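Local coordinates for protein catalase (Bacillus pumilus, PDB 4QON) that breaks down hydrogen peroxide to water and molecular oxygen using a buried haem, here with catechol bound, at residues F95-H100 / D110-A115; H57-G62 / K102-T107. One frame throughout, in Å; residues are numbered along the deposited sequence. Where two conformers were deposited one is given.

Interaction 1: residues F95-H100 / D110-A115. With CAQ (catechol), chain G; CAQ (catechol), chain H; HEM (protoporphyrin IX containing Fe), chain E.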
loop_
_atom_site.group_PDB
_atom_site.type_symbol
_atom_site.label_atom_id
_atom_site.label_comp_id
_atom_site.label_asym_id
_atom_site.label_seq_id
_atom_site.Cartn_x
_atom_site.Cartn_y
_atom_site.Cartn_z
ATOM N N PHE A 95 -4.761 -9.024 -24.665
ATOM C CA PHE A 95 -5.782 -9.971 -24.812
ATOM C C PHE A 95 -5.844 -10.802 -23.566
ATOM O O PHE A 95 -4.800 -10.964 -22.875
ATOM C CB PHE A 95 -5.490 -10.947 -26.007
ATOM C CG PHE A 95 -5.377 -10.266 -27.377
ATOM C CD1 PHE A 95 -6.489 -9.795 -28.069
ATOM C CD2 PHE A 95 -4.126 -10.204 -28.027
ATOM C CE1 PHE A 95 -6.348 -9.207 -29.316
ATOM C CE2 PHE A 95 -3.997 -9.584 -29.259
ATOM C CZ PHE A 95 -5.098 -9.098 -29.901
ATOM N N SER A 96 -7.020 -11.324 -23.220
ATOM C CA SER A 96 -7.172 -12.017 -21.932
ATOM C C SER A 96 -8.350 -12.986 -21.871
ATOM O O SER A 96 -9.297 -12.877 -22.692
ATOM C CB SER A 96 -7.313 -10.934 -20.877
ATOM O OG SER A 96 -8.379 -10.027 -21.156
ATOM N N THR A 97 -8.345 -13.874 -20.855
ATOM C CA THR A 97 -9.563 -14.505 -20.389
ATOM C C THR A 97 -10.258 -13.607 -19.384
ATOM O O THR A 97 -9.861 -12.428 -19.240
ATOM C CB THR A 97 -9.282 -15.938 -19.880
ATOM O OG1 THR A 97 -8.461 -15.918 -18.740
ATOM C CG2 THR A 97 -8.546 -16.791 -20.976
ATOM N N VAL A 98 -11.217 -14.117 -18.632
ATOM C CA VAL A 98 -11.927 -13.247 -17.682
ATOM C C VAL A 98 -11.895 -13.651 -16.206
ATOM O O VAL A 98 -11.535 -12.831 -15.350
ATOM C CB VAL A 98 -13.377 -13.089 -18.102
ATOM C CG1 VAL A 98 -14.089 -12.191 -17.101
ATOM C CG2 VAL A 98 -13.445 -12.490 -19.488
ATOM N N ILE A 99 -12.372 -14.846 -15.874
ATOM C CA ILE A 99 -12.782 -15.159 -14.547
ATOM C C ILE A 99 -11.670 -15.753 -13.657
ATOM O O ILE A 99 -11.515 -15.324 -12.519
ATOM C CB ILE A 99 -13.963 -16.096 -14.540
ATOM C CG1 ILE A 99 -15.212 -15.336 -15.039
ATOM C CG2 ILE A 99 -14.190 -16.688 -13.171
ATOM C CD1 ILE A 99 -15.707 -14.185 -14.149
ATOM N N HIS A 100 -10.880 -16.675 -14.184
ATOM C CA HIS A 100 -9.854 -17.313 -13.319
ATOM C C HIS A 100 -8.591 -16.493 -13.169
ATOM O O HIS A 100 -8.368 -15.508 -13.926
ATOM C CB HIS A 100 -9.611 -18.720 -13.760
ATOM C CG HIS A 100 -10.810 -19.583 -13.560
ATOM N ND1 HIS A 100 -11.040 -20.300 -12.400
ATOM C CD2 HIS A 100 -11.897 -19.766 -14.341
ATOM C CE1 HIS A 100 -12.172 -20.962 -12.511
ATOM N NE2 HIS A 100 -12.724 -20.635 -13.671
ATOM N N ASP A 110 -15.132 -18.644 -21.677
ATOM C CA ASP A 110 -15.028 -17.253 -21.159
ATOM C C ASP A 110 -15.119 -16.327 -22.393
ATOM O O ASP A 110 -14.538 -16.621 -23.431
ATOM C CB ASP A 110 -13.675 -17.042 -20.417
ATOM C CG ASP A 110 -13.817 -16.768 -18.881
ATOM O OD1 ASP A 110 -14.965 -16.655 -18.340
ATOM O OD2 ASP A 110 -12.748 -16.626 -18.201
ATOM N N PRO A 111 -15.732 -15.138 -22.235
ATOM C CA PRO A 111 -15.363 -14.064 -23.164
ATOM C C PRO A 111 -13.848 -13.877 -23.175
ATOM O O PRO A 111 -13.181 -14.297 -22.219
ATOM C CB PRO A 111 -16.085 -12.831 -22.575
ATOM C CG PRO A 111 -17.119 -13.425 -21.692
ATOM C CD PRO A 111 -16.498 -14.611 -21.092
ATOM N N ARG A 112 -13.331 -13.222 -24.210
ATOM C CA ARG A 112 -11.943 -12.841 -24.258
ATOM C C ARG A 112 -11.873 -11.302 -24.339
ATOM O O ARG A 112 -12.593 -10.683 -25.108
ATOM C CB ARG A 112 -11.239 -13.470 -25.478
ATOM C CG ARG A 112 -10.462 -14.745 -25.184
ATOM C CD ARG A 112 -11.295 -15.837 -24.550
ATOM N NE ARG A 112 -10.489 -17.039 -24.326
ATOM C CZ ARG A 112 -10.948 -18.181 -23.807
ATOM N NH1 ARG A 112 -12.209 -18.273 -23.405
ATOM N NH2 ARG A 112 -10.117 -19.216 -23.665
ATOM N N GLY A 113 -10.994 -10.729 -23.529
ATOM C CA GLY A 113 -10.680 -9.326 -23.656
ATOM C C GLY A 113 -9.817 -8.976 -24.807
ATOM O O GLY A 113 -8.994 -9.787 -25.254
ATOM N N PHE A 114 -10.032 -7.763 -25.316
ATOM C CA PHE A 114 -9.486 -7.274 -26.560
ATOM C C PHE A 114 -9.334 -5.761 -26.320
ATOM O O PHE A 114 -10.176 -4.979 -26.720
ATOM C CB PHE A 114 -10.475 -7.574 -27.717
ATOM C CG PHE A 114 -9.865 -7.501 -29.100
ATOM C CD1 PHE A 114 -9.088 -6.411 -29.508
ATOM C CD2 PHE A 114 -10.082 -8.528 -30.026
ATOM C CE1 PHE A 114 -8.534 -6.364 -30.782
ATOM C CE2 PHE A 114 -9.527 -8.480 -31.284
ATOM C CZ PHE A 114 -8.754 -7.408 -31.669
ATOM N N ALA A 115 -8.268 -5.375 -25.623
ATOM C CA ALA A 115 -8.072 -4.022 -25.220
ATOM C C ALA A 115 -7.011 -3.367 -26.094
ATOM O O ALA A 115 -5.904 -3.817 -26.106
ATOM C CB ALA A 115 -7.681 -4.022 -23.739
HETATM C C1 CAQ G . -17.316 -10.769 -16.597
HETATM C C2 CAQ G . -16.549 -9.654 -16.364
HETATM C C3 CAQ G . -15.895 -9.037 -17.406
HETATM O O3 CAQ G . -15.139 -7.914 -17.250
HETATM C C4 CAQ G . -16.043 -9.603 -18.770
HETATM O O4 CAQ G . -15.425 -8.946 -19.751
HETATM C C5 CAQ G . -16.843 -10.711 -18.999
HETATM C C6 CAQ G . -17.456 -11.287 -17.894
HETATM C C1 CAQ H . -20.403 -19.300 -17.915
HETATM C C2 CAQ H . -19.036 -19.500 -17.959
HETATM C C3 CAQ H . -18.195 -18.398 -18.065
HETATM O O3 CAQ H . -16.859 -18.501 -18.082
HETATM C C4 CAQ H . -18.737 -17.039 -18.139
HETATM O O4 CAQ H . -17.833 -16.009 -18.247
HETATM C C5 CAQ H . -20.123 -16.876 -18.100
HETATM C C6 CAQ H . -20.947 -18.005 -17.989
HETATM C CHA HEM E . -10.708 -5.270 -16.979
HETATM C CHB HEM E . -14.479 -3.553 -14.552
HETATM C CHC HEM E . -17.402 -4.580 -18.340
HETATM C CHD HEM E . -13.469 -5.695 -20.965
HETATM C C1A HEM E . -11.490 -4.726 -15.999
HETATM C C2A HEM E . -11.010 -4.349 -14.688
HETATM C C3A HEM E . -12.084 -3.869 -14.014
HETATM C C4A HEM E . -13.209 -3.936 -14.897
HETATM C CMA HEM E . -12.083 -3.296 -12.606
HETATM C CAA HEM E . -9.575 -4.446 -14.184
HETATM C CBA HEM E . -8.758 -3.297 -14.826
HETATM C CGA HEM E . -7.332 -3.153 -14.293
HETATM O O1A HEM E . -6.446 -2.505 -14.958
HETATM O O2A HEM E . -7.046 -3.645 -13.181
HETATM C C1B HEM E . -15.570 -3.722 -15.410
HETATM C C2B HEM E . -16.909 -3.359 -15.017
HETATM C C3B HEM E . -17.722 -3.652 -16.040
HETATM C C4B HEM E . -16.868 -4.175 -17.126
HETATM C CMB HEM E . -17.396 -2.778 -13.717
HETATM C CAB HEM E . -19.185 -3.439 -16.099
HETATM C CBB HEM E . -19.786 -2.832 -15.085
HETATM C C1C HEM E . -16.588 -4.931 -19.400
HETATM C C2C HEM E . -16.969 -4.956 -20.741
HETATM C C3C HEM E . -15.845 -5.287 -21.468
HETATM C C4C HEM E . -14.757 -5.424 -20.605
HETATM C CMC HEM E . -18.329 -4.697 -21.337
HETATM C CAC HEM E . -15.750 -5.285 -22.911
HETATM C CBC HEM E . -16.598 -4.452 -23.496
HETATM C C1D HEM E . -12.424 -5.702 -20.054
HETATM C C2D HEM E . -11.070 -6.032 -20.469
HETATM C C3D HEM E . -10.304 -5.938 -19.357
HETATM C C4D HEM E . -11.186 -5.508 -18.263
HETATM C CMD HEM E . -10.668 -6.448 -21.868
HETATM C CAD HEM E . -8.822 -6.187 -19.272
HETATM C CBD HEM E . -8.036 -4.941 -19.717
HETATM C CGD HEM E . -6.563 -5.305 -19.653
HETATM O O1D HEM E . -6.076 -6.013 -20.566
HETATM O O2D HEM E . -5.864 -4.932 -18.685
HETATM N NA HEM E . -12.842 -4.465 -16.121
HETATM N NB HEM E . -15.611 -4.183 -16.687
HETATM N NC HEM E . -15.241 -5.146 -19.357
HETATM N ND HEM E . -12.431 -5.350 -18.751
HETATM FE FE HEM E . -13.946 -4.832 -17.788
HETATM O O HOH W 1 -10.881 -17.973 -16.781
#

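Interaction 2: residues H57-G62 / K102-T107. With HEM (protoporphyrin IX containing Fe), chain E; CAQ (catechol), chain G.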
loop_
_atom_site.group_PDB
_atom_site.type_symbol
_atom_site.label_atom_id
_atom_site.label_comp_id
_atom_site.label_asym_id
_atom_site.label_seq_id
_atom_site.Cartn_x
_atom_site.Cartn_y
_atom_site.Cartn_z
ATOM N N HIS A 57 -10.123 -10.560 -15.690
ATOM C CA HIS A 57 -9.174 -10.544 -16.848
ATOM C C HIS A 57 -7.699 -10.621 -16.417
ATOM O O HIS A 57 -6.812 -10.015 -17.044
ATOM C CB HIS A 57 -9.321 -9.342 -17.761
ATOM C CG HIS A 57 -10.638 -9.255 -18.493
ATOM N ND1 HIS A 57 -10.753 -9.524 -19.839
ATOM C CD2 HIS A 57 -11.873 -8.918 -18.075
ATOM C CE1 HIS A 57 -12.009 -9.358 -20.220
ATOM N NE2 HIS A 57 -12.707 -8.944 -19.177
ATOM N N ALA A 58 -7.448 -11.395 -15.381
ATOM C CA ALA A 58 -6.124 -11.490 -14.753
ATOM C C ALA A 58 -5.126 -12.219 -15.652
ATOM O O ALA A 58 -3.943 -11.882 -15.667
ATOM C CB ALA A 58 -6.231 -12.155 -13.401
ATOM N N ARG A 59 -5.601 -13.228 -16.405
ATOM C CA ARG A 59 -4.784 -13.986 -17.361
ATOM C C ARG A 59 -4.849 -13.297 -18.717
ATOM O O ARG A 59 -5.930 -13.095 -19.270
ATOM C CB ARG A 59 -5.207 -15.467 -17.454
ATOM C CG ARG A 59 -4.716 -16.182 -18.715
ATOM C CD ARG A 59 -3.218 -16.369 -18.743
ATOM N NE ARG A 59 -2.852 -17.674 -18.211
ATOM C CZ ARG A 59 -1.617 -18.139 -18.146
ATOM N NH1 ARG A 59 -0.572 -17.396 -18.541
ATOM N NH2 ARG A 59 -1.407 -19.365 -17.666
ATOM N N GLY A 60 -3.664 -12.933 -19.222
ATOM C CA GLY A 60 -3.573 -12.293 -20.548
ATOM C C GLY A 60 -2.178 -12.119 -21.074
ATOM O O GLY A 60 -1.191 -12.530 -20.435
ATOM N N ALA A 61 -2.119 -11.574 -22.302
ATOM C CA ALA A 61 -0.891 -11.384 -23.043
ATOM C C ALA A 61 -0.976 -10.106 -23.877
ATOM O O ALA A 61 -2.012 -9.776 -24.449
ATOM C CB ALA A 61 -0.599 -12.571 -23.931
ATOM N N GLY A 62 0.159 -9.474 -23.993
ATOM C CA GLY A 62 0.257 -8.204 -24.706
ATOM C C GLY A 62 1.160 -8.167 -25.937
ATOM O O GLY A 62 2.135 -8.904 -26.054
ATOM N N LYS A 102 -4.392 -15.312 -12.617
ATOM C CA LYS A 102 -3.120 -15.452 -13.308
ATOM C C LYS A 102 -2.749 -16.917 -13.206
ATOM O O LYS A 102 -2.980 -17.574 -12.203
ATOM C CB LYS A 102 -2.035 -14.611 -12.643
ATOM C CG LYS A 102 -1.982 -13.148 -13.030
ATOM C CD LYS A 102 -0.828 -12.496 -12.260
ATOM C CE LYS A 102 0.532 -12.848 -12.839
ATOM N NZ LYS A 102 0.782 -12.158 -14.128
ATOM N N GLY A 103 -2.146 -17.455 -14.240
ATOM C CA GLY A 103 -1.698 -18.807 -14.173
ATOM C C GLY A 103 -2.753 -19.789 -14.671
ATOM O O GLY A 103 -2.407 -20.923 -14.958
ATOM N N SER A 104 -4.017 -19.366 -14.794
ATOM C CA SER A 104 -5.100 -20.292 -15.186
ATOM C C SER A 104 -5.052 -20.643 -16.664
ATOM O O SER A 104 -4.474 -19.920 -17.478
ATOM C CB SER A 104 -6.463 -19.713 -14.779
ATOM O OG SER A 104 -6.773 -18.533 -15.513
ATOM N N PRO A 105 -5.652 -21.784 -17.047
ATOM C CA PRO A 105 -5.557 -22.186 -18.464
ATOM C C PRO A 105 -6.274 -21.259 -19.476
ATOM O O PRO A 105 -7.300 -20.671 -19.147
ATOM C CB PRO A 105 -6.191 -23.594 -18.451
ATOM C CG PRO A 105 -6.045 -24.052 -17.052
ATOM C CD PRO A 105 -6.316 -22.825 -16.238
ATOM N N GLU A 106 -5.754 -21.154 -20.713
ATOM C CA GLU A 106 -6.402 -20.371 -21.758
ATOM C C GLU A 106 -7.362 -21.221 -22.636
ATOM O O GLU A 106 -7.844 -20.784 -23.693
ATOM C CB GLU A 106 -5.354 -19.622 -22.594
ATOM C CG GLU A 106 -4.606 -18.572 -21.820
ATOM C CD GLU A 106 -3.382 -18.033 -22.530
ATOM O OE1 GLU A 106 -2.604 -18.826 -23.084
ATOM O OE2 GLU A 106 -3.138 -16.796 -22.461
ATOM N N THR A 107 -7.675 -22.410 -22.134
ATOM C CA THR A 107 -8.615 -23.344 -22.763
ATOM C C THR A 107 -9.991 -23.390 -22.091
ATOM O O THR A 107 -10.845 -24.195 -22.473
ATOM C CB THR A 107 -7.999 -24.771 -22.700
ATOM O OG1 THR A 107 -7.376 -24.954 -21.428
ATOM C CG2 THR A 107 -6.962 -24.951 -23.769
HETATM C CHA HEM E . -10.708 -5.270 -16.979
HETATM C CHB HEM E . -14.479 -3.553 -14.552
HETATM C CHC HEM E . -17.402 -4.580 -18.340
HETATM C CHD HEM E . -13.469 -5.695 -20.965
HETATM C C1A HEM E . -11.490 -4.726 -15.999
HETATM C C2A HEM E . -11.010 -4.349 -14.688
HETATM C C3A HEM E . -12.084 -3.869 -14.014
HETATM C C4A HEM E . -13.209 -3.936 -14.897
HETATM C CMA HEM E . -12.083 -3.296 -12.606
HETATM C CAA HEM E . -9.575 -4.446 -14.184
HETATM C CBA HEM E . -8.758 -3.297 -14.826
HETATM C CGA HEM E . -7.332 -3.153 -14.293
HETATM O O1A HEM E . -6.446 -2.505 -14.958
HETATM O O2A HEM E . -7.046 -3.645 -13.181
HETATM C C1B HEM E . -15.570 -3.722 -15.410
HETATM C C2B HEM E . -16.909 -3.359 -15.017
HETATM C C3B HEM E . -17.722 -3.652 -16.040
HETATM C C4B HEM E . -16.868 -4.175 -17.126
HETATM C CMB HEM E . -17.396 -2.778 -13.717
HETATM C CAB HEM E . -19.185 -3.439 -16.099
HETATM C CBB HEM E . -19.786 -2.832 -15.085
HETATM C C1C HEM E . -16.588 -4.931 -19.400
HETATM C C2C HEM E . -16.969 -4.956 -20.741
HETATM C C3C HEM E . -15.845 -5.287 -21.468
HETATM C C4C HEM E . -14.757 -5.424 -20.605
HETATM C CMC HEM E . -18.329 -4.697 -21.337
HETATM C CAC HEM E . -15.750 -5.285 -22.911
HETATM C CBC HEM E . -16.598 -4.452 -23.496
HETATM C C1D HEM E . -12.424 -5.702 -20.054
HETATM C C2D HEM E . -11.070 -6.032 -20.469
HETATM C C3D HEM E . -10.304 -5.938 -19.357
HETATM C C4D HEM E . -11.186 -5.508 -18.263
HETATM C CMD HEM E . -10.668 -6.448 -21.868
HETATM C CAD HEM E . -8.822 -6.187 -19.272
HETATM C CBD HEM E . -8.036 -4.941 -19.717
HETATM C CGD HEM E . -6.563 -5.305 -19.653
HETATM O O1D HEM E . -6.076 -6.013 -20.566
HETATM O O2D HEM E . -5.864 -4.932 -18.685
HETATM N NA HEM E . -12.842 -4.465 -16.121
HETATM N NB HEM E . -15.611 -4.183 -16.687
HETATM N NC HEM E . -15.241 -5.146 -19.357
HETATM N ND HEM E . -12.431 -5.350 -18.751
HETATM FE FE HEM E . -13.946 -4.832 -17.788
HETATM C C1 CAQ G . -17.316 -10.769 -16.597
HETATM C C2 CAQ G . -16.549 -9.654 -16.364
HETATM C C3 CAQ G . -15.895 -9.037 -17.406
HETATM O O3 CAQ G . -15.139 -7.914 -17.250
HETATM C C4 CAQ G . -16.043 -9.603 -18.770
HETATM O O4 CAQ G . -15.425 -8.946 -19.751
HETATM C C5 CAQ G . -16.843 -10.711 -18.999
HETATM C C6 CAQ G . -17.456 -11.287 -17.894
#

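Interaction 1: residues F95-H100 / D110-A115
At the sheet end F95 and F114, a non-hydrogen-bonded antiparallel pair, form a T-shaped stack: CE1 of F95 stands over the centre of the F114 ring, centroids 5.0 Å apart and planes at 81°. With CG of F114 anti to its own nitrogen (chi1 -162°), that ring lies beside F95. S96 and G113 follow as the hydrogen-bonded pair; G113 N reaches S96 O at 2.9 Å, and S96 OG, hydrogen-bonded to H57, lies close against G113 CA, where a CB would crowd it. T97 CG2 lies over one face of the R112 guanidinium, toward its rim, and R112 NH1 bonds D110 O in the guanidinium plane.

Beyond the strands the backbones diverge, and D110, with one water, joins them; every touching residue is buried, leaving no solvent side. Its OD2 accepts V98 N and I99 N, each at 3.0 Å and from the same carboxylate face, and a third hydrogen bond from a water that itself accepts one from H100 N. OD1 receives O4 of an outer catechol (chain H) at 2.9 Å. Replacing D110 by an alanine would probably leave the amides of V98 and I99 without their shared acceptor, and catechol O4 and the water without the carboxylate.

The contact runs from the end of strand 88-96 and the start of strand 113-120 into the loop between them, W218 and W259 packed on F114 and helix 175-181 against P111.

Interaction 2: residues H57-G62 / K102-T107
R59 reaches across to S104 with two hydrogen bonds to one carbonyl oxygen, a side-on grip in which NE lies 2.9 Å and NH2 3.1 Å from S104 O. The NE bond lies in the carbonyl plane, whereas NH2 comes from above it; the acceptor itself is almost coplanar with the guanidinium. Bends at chi2 (68°) and chi3 (94°) curl the arginine chain round so that this edge faces the loop.

The opposite charges of R59 and E106 probably attract at longer range. The E106 carboxylate sits over one guanidinium face, its OE2 4.3 Å from R59 NE, too far and too far out of plane for a salt bridge; Y191 and T244 hydrogen-bond that oxygen instead.

In packing, CG of E106 lies 3.9 Å from CG of R59. In one of two conformers G103 backs the opposite guanidinium face and K102 CG rests on A58 O, while the lysine amine reaches a salt bridge with E312.

Loop 102-107 is thereby fastened beside the start of strand 60-69. Just ahead of that strand, H57 lies with one face over a haem pyrrole and NE2 2.8 Å from O4 of the catechol in the haem pocket (chain G), the distal histidine position of the haem catalase fold.

S96 OG of interaction 1 lies 2.8 Å from H57 ND1 of interaction 2, a probable hydrogen bond that would orient the imidazole above the haem, and V98 O probably accepts H57 N at 2.7 Å. The two contacts, their centres about 8 Å apart, flank neighbouring strands of one sheet, 60-69 and 88-96, and their segments alternate along the chain. The catechol in the haem pocket (chain G) touches both: V98 CG1 packs on its ring at 3.6 Å from C1, while H57 meets its hydroxyls. Farther from the haem, R112 NH2 makes a weak hydrogen bond to E106 O, tying 110-115 to the loop 102-107.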